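Side-chain contacts in alanine glyoxylate transaminase (Thermococcus litoralis, PDB 2ZC0), which probably transfers an amino group from alanine to glyoxylate with pyridoxal 5'-phosphate as cofactor, working as a homodimer: residues P78-E83 against I101-G106; G243-V248 against Y285-Y290. One frame throughout, in Å; residues are numbered along the deposited sequence.

Interaction 1: P78-E83 against I101-G106; sequences PELREE and IVITIG. With PMP (4'-deoxy-4'-aminopyridoxal-5'-phosphate), chain F.
With CG turned away from its own carbonyl carbon (chi1 -82°), Arg-81 leads its first methylenes along Ile-101, whose CG2 stands anti to the backbone N. Arg-81 and Ile-101 run alongside each other in opposing senses. Arg-81 CG lies 4.0 Å from Ile-101 CG2 and 3.6 Å from Ile-101 O. Ile-101 CD1 reaches back to the backbone carbonyl of the helix, 3.7 Å from Arg-81 O. Bends at chi2 and chi3 then carry the guanidinium back over the start of its own helix, where Pro-78 CA sits 3.5 Å above one face, toward the rim. NH2 donates to the carbonyl of Gly-76, and NE makes a weak bond to that of Pro-98. In the aminotransferase fold this is helix 78-91 laid against strand 101-104, an edge strand, within this chain, of the large mixed sheet, with segment axes 9.0 Å apart and at 115°. Two residues farther along the strand, Ile-103 CG1 meets Leu-80 CD1 at 4.4 Å, a loose apolar touch. Farther on, Thr-104 OG1 donates to Gly-106 O (2.9 Å), bridging the inverse gamma turn centred on Ile-105 that leads into the cofactor phosphate site.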
loop_
_atom_site.group_PDB
_atom_site.type_symbol
_atom_site.label_atom_id
_atom_site.label_comp_id
_atom_site.label_asym_id
_atom_site.label_seq_id
_atom_site.Cartn_x
_atom_site.Cartn_y
_atom_site.Cartn_z
ATOM N N PRO A 78 -27.209 17.213 -14.044
ATOM C CA PRO A 78 -28.421 16.912 -13.268
ATOM C C PRO A 78 -29.577 16.303 -14.071
ATOM O O PRO A 78 -30.267 15.408 -13.582
ATOM C CB PRO A 78 -28.792 18.268 -12.662
ATOM C CG PRO A 78 -27.469 18.986 -12.575
ATOM C CD PRO A 78 -26.803 18.622 -13.874
ATOM N N GLU A 79 -29.798 16.788 -15.290
ATOM C CA GLU A 79 -30.892 16.272 -16.113
ATOM C C GLU A 79 -30.746 14.767 -16.363
ATOM O O GLU A 79 -31.712 14.022 -16.242
ATOM C CB GLU A 79 -30.954 16.998 -17.472
ATOM C CG GLU A 79 -30.872 18.526 -17.416
ATOM C CD GLU A 79 -29.515 19.023 -16.952
ATOM O OE1 GLU A 79 -28.495 18.413 -17.338
ATOM O OE2 GLU A 79 -29.464 20.024 -16.212
ATOM N N LEU A 80 -29.534 14.333 -16.710
ATOM C CA LEU A 80 -29.257 12.920 -16.977
ATOM C C LEU A 80 -29.501 12.072 -15.727
ATOM O O LEU A 80 -30.111 11.006 -15.795
ATOM C CB LEU A 80 -27.802 12.735 -17.431
ATOM C CG LEU A 80 -27.536 11.731 -18.562
ATOM C CD1 LEU A 80 -26.050 11.483 -18.688
ATOM C CD2 LEU A 80 -28.267 10.430 -18.302
ATOM N N ARG A 81 -29.011 12.542 -14.587
ATOM C CA ARG A 81 -29.195 11.816 -13.344
ATOM C C ARG A 81 -30.689 11.652 -13.049
ATOM O O ARG A 81 -31.128 10.584 -12.623
ATOM C CB ARG A 81 -28.480 12.544 -12.192
ATOM C CG ARG A 81 -26.965 12.252 -12.090
ATOM C CD ARG A 81 -26.183 13.498 -11.669
ATOM N NE ARG A 81 -26.846 14.193 -10.570
ATOM C CZ ARG A 81 -26.664 15.474 -10.273
ATOM N NH1 ARG A 81 -27.314 16.008 -9.253
ATOM N NH2 ARG A 81 -25.844 16.223 -10.997
ATOM N N GLU A 82 -31.471 12.699 -13.294
ATOM C CA GLU A 82 -32.911 12.625 -13.059
ATOM C C GLU A 82 -33.569 11.659 -14.046
ATOM O O GLU A 82 -34.381 10.822 -13.654
ATOM C CB GLU A 82 -33.543 14.020 -13.162
ATOM C CG GLU A 82 -33.169 14.932 -12.000
ATOM C CD GLU A 82 -33.539 16.389 -12.229
ATOM O OE1 GLU A 82 -33.394 17.194 -11.281
ATOM O OE2 GLU A 82 -33.966 16.734 -13.354
ATOM N N GLU A 83 -33.209 11.753 -15.321
ATOM C CA GLU A 83 -33.786 10.854 -16.316
ATOM C C GLU A 83 -33.436 9.393 -16.043
ATOM O O GLU A 83 -34.280 8.515 -16.212
ATOM C CB GLU A 83 -33.343 11.251 -17.725
ATOM C CG GLU A 83 -34.163 12.391 -18.308
ATOM C CD GLU A 83 -35.616 11.999 -18.554
ATOM O OE1 GLU A 83 -36.501 12.873 -18.403
ATOM O OE2 GLU A 83 -35.872 10.821 -18.907
ATOM N N ILE A 101 -26.696 8.927 -7.910
ATOM C CA ILE A 101 -26.244 8.408 -9.189
ATOM C C ILE A 101 -25.007 9.180 -9.619
ATOM O O ILE A 101 -25.014 10.403 -9.635
ATOM C CB ILE A 101 -27.348 8.538 -10.279
ATOM C CG1 ILE A 101 -28.493 7.558 -9.984
ATOM C CG2 ILE A 101 -26.759 8.295 -11.660
ATOM C CD1 ILE A 101 -29.631 7.599 -11.019
ATOM N N VAL A 102 -23.940 8.455 -9.932
ATOM C CA VAL A 102 -22.689 9.059 -10.377
ATOM C C VAL A 102 -22.392 8.517 -11.779
ATOM O O VAL A 102 -22.180 7.314 -11.944
ATOM C CB VAL A 102 -21.502 8.688 -9.435
ATOM C CG1 VAL A 102 -20.228 9.386 -9.897
ATOM C CG2 VAL A 102 -21.836 9.068 -8.000
ATOM N N ILE A 103 -22.403 9.419 -12.766
ATOM C CA ILE A 103 -22.138 9.098 -14.168
ATOM C C ILE A 103 -20.639 8.917 -14.343
ATOM O O ILE A 103 -19.859 9.870 -14.215
ATOM C CB ILE A 103 -22.576 10.230 -15.135
ATOM C CG1 ILE A 103 -24.048 10.578 -14.909
ATOM C CG2 ILE A 103 -22.358 9.801 -16.586
ATOM C CD1 ILE A 103 -24.956 9.389 -14.894
ATOM N N THR A 104 -20.264 7.686 -14.670
ATOM C CA THR A 104 -18.883 7.291 -14.835
ATOM C C THR A 104 -18.572 6.939 -16.286
ATOM O O THR A 104 -19.464 6.925 -17.143
ATOM C CB THR A 104 -18.595 6.062 -13.951
ATOM O OG1 THR A 104 -19.507 5.013 -14.294
ATOM C CG2 THR A 104 -18.788 6.405 -12.488
ATOM N N ILE A 105 -17.297 6.663 -16.552
ATOM C CA ILE A 105 -16.832 6.291 -17.885
ATOM C C ILE A 105 -17.195 4.823 -18.085
ATOM O O ILE A 105 -16.338 3.942 -18.011
ATOM C CB ILE A 105 -15.285 6.463 -17.998
ATOM C CG1 ILE A 105 -14.901 7.926 -17.754
ATOM C CG2 ILE A 105 -14.802 6.031 -19.372
ATOM C CD1 ILE A 105 -15.517 8.903 -18.738
ATOM N N GLY A 106 -18.483 4.561 -18.294
ATOM C CA GLY A 106 -18.951 3.194 -18.487
ATOM C C GLY A 106 -19.015 2.388 -17.199
ATOM O O GLY A 106 -18.705 2.897 -16.125
HETATM N N1 PMP F . -19.683 -5.243 -16.681
HETATM C C2 PMP F . -19.752 -6.354 -17.448
HETATM C C2A PMP F . -20.202 -7.643 -16.756
HETATM C C3 PMP F . -19.427 -6.320 -18.830
HETATM O O3 PMP F . -19.506 -7.482 -19.585
HETATM C C4 PMP F . -19.008 -5.067 -19.416
HETATM C C4A PMP F . -18.659 -5.037 -20.916
HETATM N N4A PMP F . -17.269 -4.667 -21.183
HETATM C C5 PMP F . -18.945 -3.833 -18.493
HETATM C C6 PMP F . -19.294 -3.986 -17.130
HETATM C C5A PMP F . -18.519 -2.439 -18.991
HETATM O O4P PMP F . -19.272 -2.079 -19.719
HETATM P P PMP F . -18.908 -0.534 -20.244
HETATM O O1P PMP F . -20.073 0.876 -19.745
HETATM O O2P PMP F . -18.982 -0.640 -22.151
HETATM O O3P PMP F . -17.240 0.006 -19.778
#

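Interaction 2: G243-V248 against Y285-Y290; sequences GTLSKV and YIALEY. With PMP (4'-deoxy-4'-aminopyridoxal-5'-phosphate), chain F.
Strand 239-244 ends at Thr-244, and the backbone then curls so that Val-248 N bonds to Leu-245 O, bringing Leu-245 and Val-248 to bear on helix 281-292, where Ala-287 is the residue nearest Leu-245. Leu-245 CD1 lies 4.1 Å from Ala-287 CB. Val-248 touches with one branch: CG1, anti to the backbone N (chi1 176°), lies 3.5 Å from Tyr-290 OH and 4.1 Å from Tyr-290 CZ. The valine and tyrosine side chains stand roughly perpendicular to one another, and the methyl approaches the phenol end of the ring obliquely. Phe-296 and His-300 of helix 295-322 also pack on Val-248. On the cofactor side the loop is polar. Thr-244 OG1 is hydrogen-bonded to PMP O1P, has Ile-255 O as a second partner, and accepts the N-H of Ser-246 (2.9 Å, 165° at the hydrogen), closing an ST turn. Ser-246 OG lies 3.1 Å from PMP O2P, a weak bond whose proton may instead go to Thr-244 OG1. A valine in place of Thr-244 would probably leave the Ser-246 N-H without its acceptor and the phosphate without one of its hydrogen-bond partners. Lys-247 bends at chi2 and chi4 to set NZ 3.3 Å from PMP C4A, while NZ also bonds to Tyr-217. A lysine set beside C4A, directly after Ser-246, with the aminated cofactor and no covalent link, is consistent with fold-type I aminotransferases, in which such a lysine forms the internal aldimine with pyridoxal phosphate.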
loop_
_atom_site.group_PDB
_atom_site.type_symbol
_atom_site.label_atom_id
_atom_site.label_comp_id
_atom_site.label_asym_id
_atom_site.label_seq_id
_atom_site.Cartn_x
_atom_site.Cartn_y
_atom_site.Cartn_z
ATOM N N GLY A 243 -23.702 0.197 -13.180
ATOM C CA GLY A 243 -24.441 -0.048 -14.397
ATOM C C GLY A 243 -23.930 0.722 -15.587
ATOM O O GLY A 243 -22.920 1.421 -15.508
ATOM N N THR A 244 -24.641 0.589 -16.701
ATOM C CA THR A 244 -24.255 1.269 -17.920
ATOM C C THR A 244 -25.309 1.163 -19.010
ATOM O O THR A 244 -26.174 0.285 -18.976
ATOM C CB THR A 244 -22.917 0.711 -18.453
ATOM O OG1 THR A 244 -22.619 1.317 -19.713
ATOM C CG2 THR A 244 -22.979 -0.794 -18.608
ATOM N N LEU A 245 -25.234 2.092 -19.958
ATOM C CA LEU A 245 -26.142 2.148 -21.098
ATOM C C LEU A 245 -25.401 1.687 -22.344
ATOM O O LEU A 245 -25.948 1.724 -23.447
ATOM C CB LEU A 245 -26.625 3.582 -21.338
ATOM C CG LEU A 245 -27.941 4.090 -20.750
ATOM C CD1 LEU A 245 -28.125 5.540 -21.169
ATOM C CD2 LEU A 245 -29.112 3.246 -21.254
ATOM N N SER A 246 -24.154 1.259 -22.166
ATOM C CA SER A 246 -23.345 0.820 -23.290
ATOM C C SER A 246 -24.018 -0.251 -24.164
ATOM O O SER A 246 -23.919 -0.196 -25.384
ATOM C CB SER A 246 -21.971 0.334 -22.800
ATOM O OG SER A 246 -22.085 -0.785 -21.945
ATOM N N LYS A 247 -24.721 -1.205 -23.556
ATOM C CA LYS A 247 -25.375 -2.252 -24.344
ATOM C C LYS A 247 -26.695 -1.795 -24.959
ATOM O O LYS A 247 -27.354 -2.560 -25.658
ATOM C CB LYS A 247 -25.618 -3.503 -23.494
ATOM C CG LYS A 247 -24.400 -3.952 -22.696
ATOM C CD LYS A 247 -23.200 -4.186 -23.595
ATOM C CE LYS A 247 -21.902 -4.051 -22.808
ATOM N NZ LYS A 247 -21.828 -4.997 -21.660
ATOM N N VAL A 248 -27.072 -0.549 -24.698
ATOM C CA VAL A 248 -28.312 -0.004 -25.221
ATOM C C VAL A 248 -28.039 1.138 -26.195
ATOM O O VAL A 248 -28.376 1.061 -27.378
ATOM C CB VAL A 248 -29.205 0.536 -24.079
ATOM C CG1 VAL A 248 -30.453 1.202 -24.648
ATOM C CG2 VAL A 248 -29.581 -0.598 -23.128
ATOM N N TYR A 285 -25.375 14.174 -23.051
ATOM C CA TYR A 285 -26.493 14.860 -23.678
ATOM C C TYR A 285 -27.209 13.956 -24.685
ATOM O O TYR A 285 -28.439 13.947 -24.746
ATOM C CB TYR A 285 -26.008 16.164 -24.323
ATOM C CG TYR A 285 -25.975 17.311 -23.335
ATOM C CD1 TYR A 285 -27.155 17.799 -22.783
ATOM C CD2 TYR A 285 -24.769 17.877 -22.916
ATOM C CE1 TYR A 285 -27.147 18.815 -21.837
ATOM C CE2 TYR A 285 -24.746 18.899 -21.964
ATOM C CZ TYR A 285 -25.946 19.359 -21.429
ATOM O OH TYR A 285 -25.956 20.349 -20.468
ATOM N N ILE A 286 -26.442 13.185 -25.452
ATOM C CA ILE A 286 -27.030 12.257 -26.409
ATOM C C ILE A 286 -27.946 11.291 -25.649
ATOM O O ILE A 286 -29.063 11.000 -26.085
ATOM C CB ILE A 286 -25.955 11.430 -27.152
ATOM C CG1 ILE A 286 -25.214 12.296 -28.174
ATOM C CG2 ILE A 286 -26.606 10.245 -27.866
ATOM C CD1 ILE A 286 -24.211 11.510 -29.005
ATOM N N ALA A 287 -27.457 10.797 -24.512
ATOM C CA ALA A 287 -28.200 9.862 -23.665
ATOM C C ALA A 287 -29.413 10.522 -23.020
ATOM O O ALA A 287 -30.431 9.871 -22.776
ATOM C CB ALA A 287 -27.280 9.299 -22.572
ATOM N N LEU A 288 -29.287 11.815 -22.733
ATOM C CA LEU A 288 -30.367 12.570 -22.117
ATOM C C LEU A 288 -31.558 12.689 -23.065
ATOM O O LEU A 288 -32.703 12.489 -22.659
ATOM C CB LEU A 288 -29.885 13.967 -21.722
ATOM C CG LEU A 288 -30.956 14.891 -21.136
ATOM C CD1 LEU A 288 -31.584 14.254 -19.903
ATOM C CD2 LEU A 288 -30.331 16.225 -20.798
ATOM N N GLU A 289 -31.282 13.028 -24.323
ATOM C CA GLU A 289 -32.331 13.158 -25.330
ATOM C C GLU A 289 -32.906 11.793 -25.667
ATOM O O GLU A 289 -34.115 11.632 -25.796
ATOM C CB GLU A 289 -31.786 13.802 -26.606
ATOM C CG GLU A 289 -31.667 15.311 -26.529
ATOM C CD GLU A 289 -32.974 15.966 -26.115
ATOM O OE1 GLU A 289 -34.006 15.714 -26.771
ATOM O OE2 GLU A 289 -32.962 16.731 -25.127
ATOM N N TYR A 290 -32.023 10.813 -25.817
ATOM C CA TYR A 290 -32.432 9.453 -26.127
ATOM C C TYR A 290 -33.514 9.028 -25.139
ATOM O O TYR A 290 -34.565 8.518 -25.526
ATOM C CB TYR A 290 -31.232 8.523 -26.011
ATOM C CG TYR A 290 -31.533 7.066 -26.266
ATOM C CD1 TYR A 290 -31.408 6.519 -27.545
ATOM C CD2 TYR A 290 -31.933 6.228 -25.228
ATOM C CE1 TYR A 290 -31.673 5.171 -27.776
ATOM C CE2 TYR A 290 -32.203 4.881 -25.451
ATOM C CZ TYR A 290 -32.072 4.360 -26.726
ATOM O OH TYR A 290 -32.350 3.034 -26.949
HETATM N N1 PMP F . -19.683 -5.243 -16.681
HETATM C C2 PMP F . -19.752 -6.354 -17.448
HETATM C C2A PMP F . -20.202 -7.643 -16.756
HETATM C C3 PMP F . -19.427 -6.320 -18.830
HETATM O O3 PMP F . -19.506 -7.482 -19.585
HETATM C C4 PMP F . -19.008 -5.067 -19.416
HETATM C C4A PMP F . -18.659 -5.037 -20.916
HETATM N N4A PMP F . -17.269 -4.667 -21.183
HETATM C C5 PMP F . -18.945 -3.833 -18.493
HETATM C C6 PMP F . -19.294 -3.986 -17.130
HETATM C C5A PMP F . -18.519 -2.439 -18.991
HETATM O O4P PMP F . -19.272 -2.079 -19.719
HETATM P P PMP F . -18.908 -0.534 -20.244
HETATM O O1P PMP F . -20.073 0.876 -19.745
HETATM O O2P PMP F . -18.982 -0.640 -22.151
HETATM O O3P PMP F . -17.240 0.006 -19.778
#

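How the interactions relate
Interactions 1 and 2 lie with their centres about 9 Å apart and join through helices 78-91 and 281-292. Leu-288, on the helix of interaction 2, spreads its two methyls over Glu-79 and Glu-83 on the helix of interaction 1: its CD2 is 3.5 Å from Glu-79 CB and its CD1 is 3.6 Å from Glu-83 CG. Their strands, 101-104 and 239-244, belong to one mixed sheet, separated by strand 256-259. Both run toward the PMP phosphate, and there Gly-106 CA comes 4.3 Å from Thr-244 OG1. In both interactions the apolar contacts lie apart from PMP, while Gly-106 and Thr-244, in the same segments, belong to its pocket. PMP is also hydrogen-bonded by Gly-107 and Thr-108 of this chain and by Tyr-71 of the second subunit.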